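Local coordinates for protein MHP1 (Microbacterium liquefaciens, PDB 2JLN) that takes up 5-aryl-substituted hydantoins across the membrane by sodium-dependent symport, preferring the L isomers of indolylmethyl and benzyl hydantoin, at residues T20-R25 / C234-N239; A83-I88 / R461-L466. One frame throughout, in Å; residues are numbered along the deposited sequence.

Contact 1 of 2, residues T20-R25 / C234-N239; sequences TRYAER and CKVDPN
T20 O is gripped by two nitrogens of R25, the same arginine that crosses to C234 on the facing loop. R25 NE (2.8 Å from T20 O) and R25 NH2 (3.0 Å from it) hold this one oxygen side-on, practically in the guanidinium plane. NH2 comes in almost in line with the carbonyl bond, whereas NE stands above the carbonyl plane. Across the contact, R25 NH1 donates to C234 O at 3.2 Å in a nearly straight bond (166° at the hydrogen), with that oxygen at the guanidinium edge; NH1 is also hydrogen-bonded to I84 O. Bonds to three separate carbonyls thus fix the rotation of the group. The chain reaches them by turning about its CB-CG bond (chi2 -100°). With a leucine in place of R25, the carbonyls of T20, C234 and I84 would probably lose their shared donor, leaving the two loops and helix 81-86 less firmly joined.

Beside the arginine lies an apolar patch. V236 CG1 comes obliquely to the Y22 ring, 3.5 Å from Y22 CD1, and also lies 3.7 Å from R25 NH1; its placement between backbone N and carbonyl carbon (chi1 82°) turns it toward both. P238 CB sits over one face of Y22 in a CH-pi contact, 3.8 Å from the ring centroid and shifted toward the CZ-CE2 side of the rim. The Y22 hydroxyl has its polar partners in R85 and E463. Y22 opens a short 3-10 turn, and R21 N, just before it, is bonded to E24 OE2. The arrangement ties the segment leading into the first transmembrane helix to the connection between the sixth and seventh, on what is probably the cytoplasmic side of this LeuT-type transporter fold.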
ATOM      1  N   THR A  20      -6.425  14.567  12.347  1.00 46.18           N
ATOM      2  CA  THR A  20      -7.366  13.675  12.981  1.00 48.20           C
ATOM      3  C   THR A  20      -7.077  13.700  14.452  1.00 52.14           C
ATOM      4  O   THR A  20      -5.981  13.302  14.877  1.00 51.12           O
ATOM      5  CB  THR A  20      -7.224  12.233  12.415  1.00 50.18           C
ATOM      6  OG1 THR A  20      -7.733  12.209  11.069  1.00 54.22           O
ATOM      7  CG2 THR A  20      -7.970  11.203  13.272  1.00 46.66           C
ATOM      8  N   ARG A  21      -8.071  14.165  15.217  1.00 54.70           N
ATOM      9  CA  ARG A  21      -7.946  14.406  16.656  1.00 51.03           C
ATOM     10  C   ARG A  21      -7.707  13.170  17.495  1.00 51.47           C
ATOM     11  O   ARG A  21      -8.245  12.099  17.176  1.00 46.90           O
ATOM     12  CB  ARG A  21      -9.176  15.126  17.167  1.00 48.84           C
ATOM     13  CG  ARG A  21      -9.346  16.455  16.523  1.00 54.23           C
ATOM     14  CD  ARG A  21     -10.085  17.470  17.375  1.00 55.17           C
ATOM     15  NE  ARG A  21     -10.288  18.670  16.580  1.00 53.53           N
ATOM     16  CZ  ARG A  21      -9.721  19.828  16.846  1.00 51.95           C
ATOM     17  NH1 ARG A  21      -8.969  19.943  17.918  1.00 54.44           N
ATOM     18  NH2 ARG A  21      -9.928  20.865  16.057  1.00 54.60           N
ATOM     19  N   TYR A  22      -6.903  13.356  18.567  1.00 52.95           N
ATOM     20  CA  TYR A  22      -6.549  12.312  19.555  1.00 49.80           C
ATOM     21  C   TYR A  22      -7.791  11.544  19.994  1.00 48.84           C
ATOM     22  O   TYR A  22      -7.836  10.313  20.006  1.00 49.10           O
ATOM     23  CB  TYR A  22      -5.868  12.899  20.807  1.00 44.82           C
ATOM     24  CG  TYR A  22      -4.588  13.687  20.573  1.00 48.08           C
ATOM     25  CD1 TYR A  22      -3.547  13.178  19.815  1.00 46.75           C
ATOM     26  CD2 TYR A  22      -4.416  14.928  21.143  1.00 48.33           C
ATOM     27  CE1 TYR A  22      -2.390  13.893  19.625  1.00 45.83           C
ATOM     28  CE2 TYR A  22      -3.270  15.644  20.959  1.00 49.76           C
ATOM     29  CZ  TYR A  22      -2.257  15.131  20.201  1.00 51.13           C
ATOM     30  OH  TYR A  22      -1.117  15.890  20.029  1.00 52.20           O
ATOM     31  N   ALA A  23      -8.816  12.295  20.348  1.00 48.67           N
ATOM     32  CA  ALA A  23     -10.054  11.681  20.745  1.00 48.03           C
ATOM     33  C   ALA A  23     -10.722  10.968  19.583  1.00 49.85           C
ATOM     34  O   ALA A  23     -11.503  10.064  19.824  1.00 59.25           O
ATOM     35  CB  ALA A  23     -10.994  12.704  21.366  1.00 51.86           C
ATOM     36  N   GLU A  24     -10.442  11.348  18.339  1.00 47.90           N
ATOM     37  CA  GLU A  24     -11.071  10.661  17.204  1.00 52.21           C
ATOM     38  C   GLU A  24     -10.361   9.331  16.761  1.00 52.49           C
ATOM     39  O   GLU A  24     -10.805   8.644  15.833  1.00 50.84           O
ATOM     40  CB  GLU A  24     -11.222  11.618  16.008  1.00 51.83           C
ATOM     41  CG  GLU A  24     -11.834  12.971  16.336  1.00 58.95           C
ATOM     42  CD  GLU A  24     -11.695  14.062  15.190  1.00 76.40           C
ATOM     43  OE1 GLU A  24     -12.596  14.961  15.126  1.00 81.38           O
ATOM     44  OE2 GLU A  24     -10.707  14.050  14.376  1.00 65.25           O
ATOM     45  N   ARG A  25      -9.266   8.952  17.412  1.00 48.42           N
ATOM     46  CA  ARG A  25      -8.480   7.821  16.900  1.00 50.82           C
ATOM     47  C   ARG A  25      -9.053   6.444  17.292  1.00 53.06           C
ATOM     48  O   ARG A  25      -9.562   6.285  18.382  1.00 55.39           O
ATOM     49  CB  ARG A  25      -7.012   7.970  17.318  1.00 47.80           C
ATOM     50  CG  ARG A  25      -6.441   9.371  17.065  1.00 46.75           C
ATOM     51  CD  ARG A  25      -5.609   9.431  15.801  1.00 46.11           C
ATOM     52  NE  ARG A  25      -5.006  10.738  15.563  1.00 43.64           N
ATOM     53  CZ  ARG A  25      -3.714  11.009  15.716  1.00 45.00           C
ATOM     54  NH1 ARG A  25      -2.856  10.080  16.129  1.00 40.93           N
ATOM     55  NH2 ARG A  25      -3.277  12.227  15.457  1.00 46.63           N
ATOM     56  N   CYS A 234      -4.264   5.801  13.927  1.00 48.28           N
ATOM     57  CA  CYS A 234      -3.766   5.008  15.045  1.00 48.61           C
ATOM     58  C   CYS A 234      -3.705   5.788  16.347  1.00 50.66           C
ATOM     59  O   CYS A 234      -3.599   7.016  16.350  1.00 48.72           O
ATOM     60  CB  CYS A 234      -2.360   4.497  14.742  1.00 52.61           C
ATOM     61  SG  CYS A 234      -2.282   3.044  13.677  1.00 52.98           S
ATOM     62  N   LYS A 235      -3.719   5.049  17.452  1.00 51.90           N
ATOM     63  CA  LYS A 235      -3.804   5.628  18.783  1.00 50.93           C
ATOM     64  C   LYS A 235      -2.473   6.178  19.261  1.00 52.80           C
ATOM     65  O   LYS A 235      -1.476   5.486  19.204  1.00 55.32           O
ATOM     66  CB  LYS A 235      -4.309   4.573  19.750  1.00 47.09           C
ATOM     67  CG  LYS A 235      -5.796   4.431  19.706  1.00 47.72           C
ATOM     68  CD  LYS A 235      -6.251   3.286  20.548  1.00 48.27           C
ATOM     69  CE  LYS A 235      -7.715   2.965  20.288  1.00 55.65           C
ATOM     70  NZ  LYS A 235      -8.007   1.526  20.603  1.00 63.40           N
ATOM     71  N   VAL A 236      -2.456   7.413  19.751  1.00 53.69           N
ATOM     72  CA  VAL A 236      -1.209   8.018  20.211  1.00 56.31           C
ATOM     73  C   VAL A 236      -1.427   8.624  21.584  1.00 60.66           C
ATOM     74  O   VAL A 236      -2.531   9.079  21.879  1.00 65.12           O
ATOM     75  CB  VAL A 236      -0.728   9.130  19.233  1.00 54.27           C
ATOM     76  CG1 VAL A 236      -1.452  10.424  19.496  1.00 49.05           C
ATOM     77  CG2 VAL A 236       0.777   9.344  19.334  1.00 54.18           C
ATOM     78  N   ASP A 237      -0.394   8.611  22.429  1.00 64.55           N
ATOM     79  CA  ASP A 237      -0.384   9.398  23.676  1.00 62.21           C
ATOM     80  C   ASP A 237       0.425  10.653  23.396  1.00 60.34           C
ATOM     81  O   ASP A 237       1.649  10.594  23.223  1.00 60.55           O
ATOM     82  CB  ASP A 237       0.216   8.588  24.852  1.00 71.61           C
ATOM     83  CG  ASP A 237       0.640   9.464  26.073  1.00 74.35           C
ATOM     84  OD1 ASP A 237      -0.132  10.365  26.507  1.00 70.49           O
ATOM     85  OD2 ASP A 237       1.753   9.219  26.616  1.00 70.03           O
ATOM     86  N   PRO A 238      -0.268  11.792  23.328  1.00 60.60           N
ATOM     87  CA  PRO A 238       0.304  13.107  22.989  1.00 59.82           C
ATOM     88  C   PRO A 238       1.454  13.495  23.924  1.00 63.71           C
ATOM     89  O   PRO A 238       2.332  14.275  23.538  1.00 58.76           O
ATOM     90  CB  PRO A 238      -0.885  14.059  23.180  1.00 58.06           C
ATOM     91  CG  PRO A 238      -1.879  13.270  24.054  1.00 58.03           C
ATOM     92  CD  PRO A 238      -1.718  11.866  23.591  1.00 59.12           C
ATOM     93  N   ASN A 239       1.432  12.930  25.138  1.00 69.57           N
ATOM     94  CA  ASN A 239       2.410  13.216  26.205  1.00 68.64           C
ATOM     95  C   ASN A 239       3.503  12.180  26.350  1.00 71.23           C
ATOM     96  O   ASN A 239       3.922  11.881  27.471  1.00 74.67           O
ATOM     97  CB  ASN A 239       1.711  13.333  27.553  1.00 62.29           C
ATOM     98  CG  ASN A 239       0.894  14.578  27.655  1.00 63.48           C
ATOM     99  OD1 ASN A 239       1.439  15.675  27.606  1.00 66.83           O
ATOM    100  ND2 ASN A 239      -0.424  14.428  27.781  1.00 57.63           N
TER

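Contact 2 of 2, residues A83-I88 / R461-L466; sequences AIRWGI and RNEDYL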
ATOM      1  N   ALA A  83       2.624  10.635  10.514  1.00 45.09           N
ATOM      2  CA  ALA A  83       1.183  10.524  10.352  1.00 40.63           C
ATOM      3  C   ALA A  83       0.524  10.098  11.654  1.00 45.77           C
ATOM      4  O   ALA A  83      -0.568  10.556  11.988  1.00 46.33           O
ATOM      5  CB  ALA A  83       0.855   9.552   9.255  1.00 43.45           C
ATOM      6  N   ILE A  84       1.182   9.209  12.390  1.00 47.77           N
ATOM      7  CA  ILE A  84       0.697   8.766  13.696  1.00 43.20           C
ATOM      8  C   ILE A  84       0.674   9.939  14.702  1.00 47.41           C
ATOM      9  O   ILE A  84      -0.334  10.182  15.384  1.00 49.54           O
ATOM     10  CB  ILE A  84       1.561   7.593  14.214  1.00 44.31           C
ATOM     11  CG1 ILE A  84       1.256   6.327  13.412  1.00 46.36           C
ATOM     12  CG2 ILE A  84       1.335   7.346  15.683  1.00 47.49           C
ATOM     13  CD1 ILE A  84       2.102   5.145  13.760  1.00 46.33           C
ATOM     14  N   ARG A  85       1.770  10.688  14.775  1.00 45.81           N
ATOM     15  CA  ARG A  85       1.891  11.759  15.751  1.00 46.06           C
ATOM     16  C   ARG A  85       0.943  12.933  15.455  1.00 48.02           C
ATOM     17  O   ARG A  85       0.305  13.443  16.379  1.00 46.93           O
ATOM     18  CB  ARG A  85       3.349  12.231  15.829  1.00 47.58           C
ATOM     19  CG  ARG A  85       3.774  12.850  17.148  1.00 47.71           C
ATOM     20  CD  ARG A  85       3.027  14.120  17.342  1.00 52.99           C
ATOM     21  NE  ARG A  85       3.298  14.782  18.612  1.00 58.13           N
ATOM     22  CZ  ARG A  85       2.410  15.553  19.239  1.00 57.39           C
ATOM     23  NH1 ARG A  85       1.196  15.714  18.728  1.00 54.17           N
ATOM     24  NH2 ARG A  85       2.728  16.149  20.385  1.00 61.43           N
ATOM     25  N   TRP A  86       0.839  13.344  14.186  1.00 44.68           N
ATOM     26  CA  TRP A  86       0.138  14.585  13.830  1.00 44.78           C
ATOM     27  C   TRP A  86      -1.183  14.400  13.109  1.00 42.59           C
ATOM     28  O   TRP A  86      -1.800  15.379  12.690  1.00 42.55           O
ATOM     29  CB  TRP A  86       1.020  15.510  12.986  1.00 45.91           C
ATOM     30  CG  TRP A  86       2.293  15.912  13.651  1.00 51.22           C
ATOM     31  CD1 TRP A  86       3.575  15.596  13.251  1.00 53.02           C
ATOM     32  CD2 TRP A  86       2.430  16.685  14.851  1.00 53.06           C
ATOM     33  NE1 TRP A  86       4.490  16.128  14.132  1.00 54.95           N
ATOM     34  CE2 TRP A  86       3.813  16.803  15.120  1.00 56.46           C
ATOM     35  CE3 TRP A  86       1.519  17.285  15.732  1.00 52.46           C
ATOM     36  CZ2 TRP A  86       4.298  17.517  16.224  1.00 54.15           C
ATOM     37  CZ3 TRP A  86       2.011  17.990  16.828  1.00 50.55           C
ATOM     38  CH2 TRP A  86       3.378  18.101  17.059  1.00 50.38           C
ATOM     39  N   GLY A  87      -1.602  13.155  12.946  1.00 40.17           N
ATOM     40  CA  GLY A  87      -2.858  12.847  12.290  1.00 41.12           C
ATOM     41  C   GLY A  87      -3.072  13.286  10.843  1.00 43.45           C
ATOM     42  O   GLY A  87      -4.212  13.373  10.429  1.00 47.62           O
ATOM     43  N   ILE A  88      -2.016  13.523  10.058  1.00 43.51           N
ATOM     44  CA  ILE A  88      -2.171  14.073   8.698  1.00 40.46           C
ATOM     45  C   ILE A  88      -2.177  13.092   7.511  1.00 42.63           C
ATOM     46  O   ILE A  88      -1.671  11.985   7.612  1.00 45.21           O
ATOM     47  CB  ILE A  88      -1.139  15.208   8.402  1.00 40.52           C
ATOM     48  CG1 ILE A  88       0.292  14.749   8.636  1.00 39.39           C
ATOM     49  CG2 ILE A  88      -1.416  16.451   9.241  1.00 40.29           C
ATOM     50  CD1 ILE A  88       1.325  15.790   8.213  1.00 38.29           C
ATOM     51  N   ARG A 461       0.299  26.824  17.319  1.00 55.28           N
ATOM     52  CA  ARG A 461      -1.108  26.400  17.253  1.00 60.33           C
ATOM     53  C   ARG A 461      -1.315  24.882  16.959  1.00 61.75           C
ATOM     54  O   ARG A 461      -2.464  24.423  16.818  1.00 59.82           O
ATOM     55  CB  ARG A 461      -1.911  27.260  16.256  1.00 58.74           C
ATOM     56  CG  ARG A 461      -1.594  28.761  16.305  1.00 60.66           C
ATOM     57  CD  ARG A 461      -2.701  29.642  15.689  1.00 60.13           C
ATOM     58  NE  ARG A 461      -3.398  29.023  14.558  1.00 65.82           N
ATOM     59  CZ  ARG A 461      -4.608  28.443  14.633  1.00 72.75           C
ATOM     60  NH1 ARG A 461      -5.276  28.398  15.802  1.00 65.82           N
ATOM     61  NH2 ARG A 461      -5.159  27.900  13.534  1.00 65.59           N
ATOM     62  N   ASN A 462      -0.223  24.110  16.871  1.00 56.82           N
ATOM     63  CA  ASN A 462      -0.315  22.698  16.463  1.00 54.34           C
ATOM     64  C   ASN A 462      -1.309  21.896  17.306  1.00 55.75           C
ATOM     65  O   ASN A 462      -2.072  21.071  16.795  1.00 53.98           O
ATOM     66  CB  ASN A 462       1.056  22.004  16.514  1.00 52.44           C
ATOM     67  CG  ASN A 462       1.879  22.206  15.255  1.00 50.87           C
ATOM     68  OD1 ASN A 462       1.368  22.614  14.210  1.00 51.99           O
ATOM     69  ND2 ASN A 462       3.169  21.913  15.351  1.00 47.92           N
ATOM     70  N   GLU A 463      -1.281  22.130  18.611  1.00 56.14           N
ATOM     71  CA  GLU A 463      -2.054  21.313  19.516  1.00 54.29           C
ATOM     72  C   GLU A 463      -3.513  21.739  19.480  1.00 57.78           C
ATOM     73  O   GLU A 463      -4.409  20.982  19.862  1.00 56.39           O
ATOM     74  CB  GLU A 463      -1.458  21.392  20.911  1.00 54.40           C
ATOM     75  CG  GLU A 463      -0.099  20.721  21.021  1.00 50.58           C
ATOM     76  CD  GLU A 463      -0.205  19.204  21.055  1.00 59.04           C
ATOM     77  OE1 GLU A 463      -1.289  18.687  21.404  1.00 57.98           O
ATOM     78  OE2 GLU A 463       0.796  18.518  20.736  1.00 61.91           O
ATOM     79  N   ASP A 464      -3.745  22.949  18.983  1.00 58.92           N
ATOM     80  CA  ASP A 464      -5.096  23.426  18.717  1.00 57.75           C
ATOM     81  C   ASP A 464      -5.817  22.516  17.732  1.00 53.20           C
ATOM     82  O   ASP A 464      -6.998  22.251  17.902  1.00 54.10           O
ATOM     83  CB  ASP A 464      -5.066  24.835  18.130  1.00 62.29           C
ATOM     84  CG  ASP A 464      -4.857  25.922  19.176  1.00 65.02           C
ATOM     85  OD1 ASP A 464      -4.755  25.622  20.390  1.00 64.58           O
ATOM     86  OD2 ASP A 464      -4.793  27.099  18.753  1.00 65.22           O
ATOM     87  N   TYR A 465      -5.116  22.062  16.692  1.00 52.74           N
ATOM     88  CA  TYR A 465      -5.697  21.156  15.686  1.00 51.11           C
ATOM     89  C   TYR A 465      -6.095  19.769  16.202  1.00 53.13           C
ATOM     90  O   TYR A 465      -7.001  19.131  15.655  1.00 50.41           O
ATOM     91  CB  TYR A 465      -4.734  20.972  14.519  1.00 48.85           C
ATOM     92  CG  TYR A 465      -4.617  22.178  13.654  1.00 46.89           C
ATOM     93  CD1 TYR A 465      -3.747  23.190  13.978  1.00 48.59           C
ATOM     94  CD2 TYR A 465      -5.400  22.316  12.518  1.00 45.50           C
ATOM     95  CE1 TYR A 465      -3.651  24.310  13.183  1.00 54.25           C
ATOM     96  CE2 TYR A 465      -5.315  23.429  11.715  1.00 48.09           C
ATOM     97  CZ  TYR A 465      -4.433  24.426  12.046  1.00 52.75           C
ATOM     98  OH  TYR A 465      -4.324  25.554  11.267  1.00 54.33           O
ATOM     99  N   LEU A 466      -5.414  19.307  17.248  1.00 54.39           N
ATOM    100  CA  LEU A 466      -5.615  17.958  17.766  1.00 53.50           C
ATOM    101  C   LEU A 466      -6.371  17.844  19.092  1.00 56.91           C
ATOM    102  O   LEU A 466      -7.237  16.967  19.232  1.00 60.87           O
ATOM    103  CB  LEU A 466      -4.270  17.267  17.914  1.00 50.07           C
ATOM    104  CG  LEU A 466      -3.590  17.305  16.580  1.00 49.15           C
ATOM    105  CD1 LEU A 466      -2.184  16.742  16.713  1.00 50.19           C
ATOM    106  CD2 LEU A 466      -4.478  16.508  15.636  1.00 47.74           C
TER
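Helix 81-86 ends at W86, where G87 turns out of it with positive phi, and lies against the short, weakly bonded helix 462-466, the two backbones coming nearest at W86 and L466, whose CA atoms are 7.7 Å apart. A partly exposed salt bridge and an indole contact here join the C-terminal tail to the LeuT-type helical bundle, at the end of the helical region that follows the second transmembrane helix and probably on the cytoplasmic side. R85 NH2 donates to E463 OE2 at 3.1 Å. The bond is bent (146° at the hydrogen), and OE2 is tilted somewhat out of the guanidinium plane, the carboxylate plane being turned 67° against it. Both charged groups have a second partner in Y22, whose hydroxyl is bonded to R85 NH1 and E463 OE1.

The indole of W86 is sandwiched. R85 CD lies over the centre of one face, because the arginine chain, with CG anti to the backbone N (chi1 -154°), folds back at its next bond. Over the opposite face comes the amide of N462, inclined to the ring, its ND2 4.2 Å from W86 CH2; that amide is held by the backbone of I389 and L391. L466 meets the indole at its edge, its CD1 3.9 Å from W86 CE3, while the other methyl, L466 CD2, lies 4.1 Å from the carbonyl oxygen W86 O.

Overall arrangement
Contacts 1 and 2 lie side by side, their centres about 9 Å apart and each more than 20 Å from the centre of the chain. Their segments alternate in sequence: 20-25, 83-88, 234-239, then 461-466. R25 and Y22 of contact 1 each reach helix 81-86 of contact 2 through a probable hydrogen bond, and R21 bonds D464 O of the tail helix 462-466. The segment before helix 29-40 thus meets helix 81-86, the loop before helix 242-278 and the tail helix, four parts far apart in sequence. This probably ties the N- and C-terminal parts together at the cytoplasmic face, away from the annotated sodium and substrate sites.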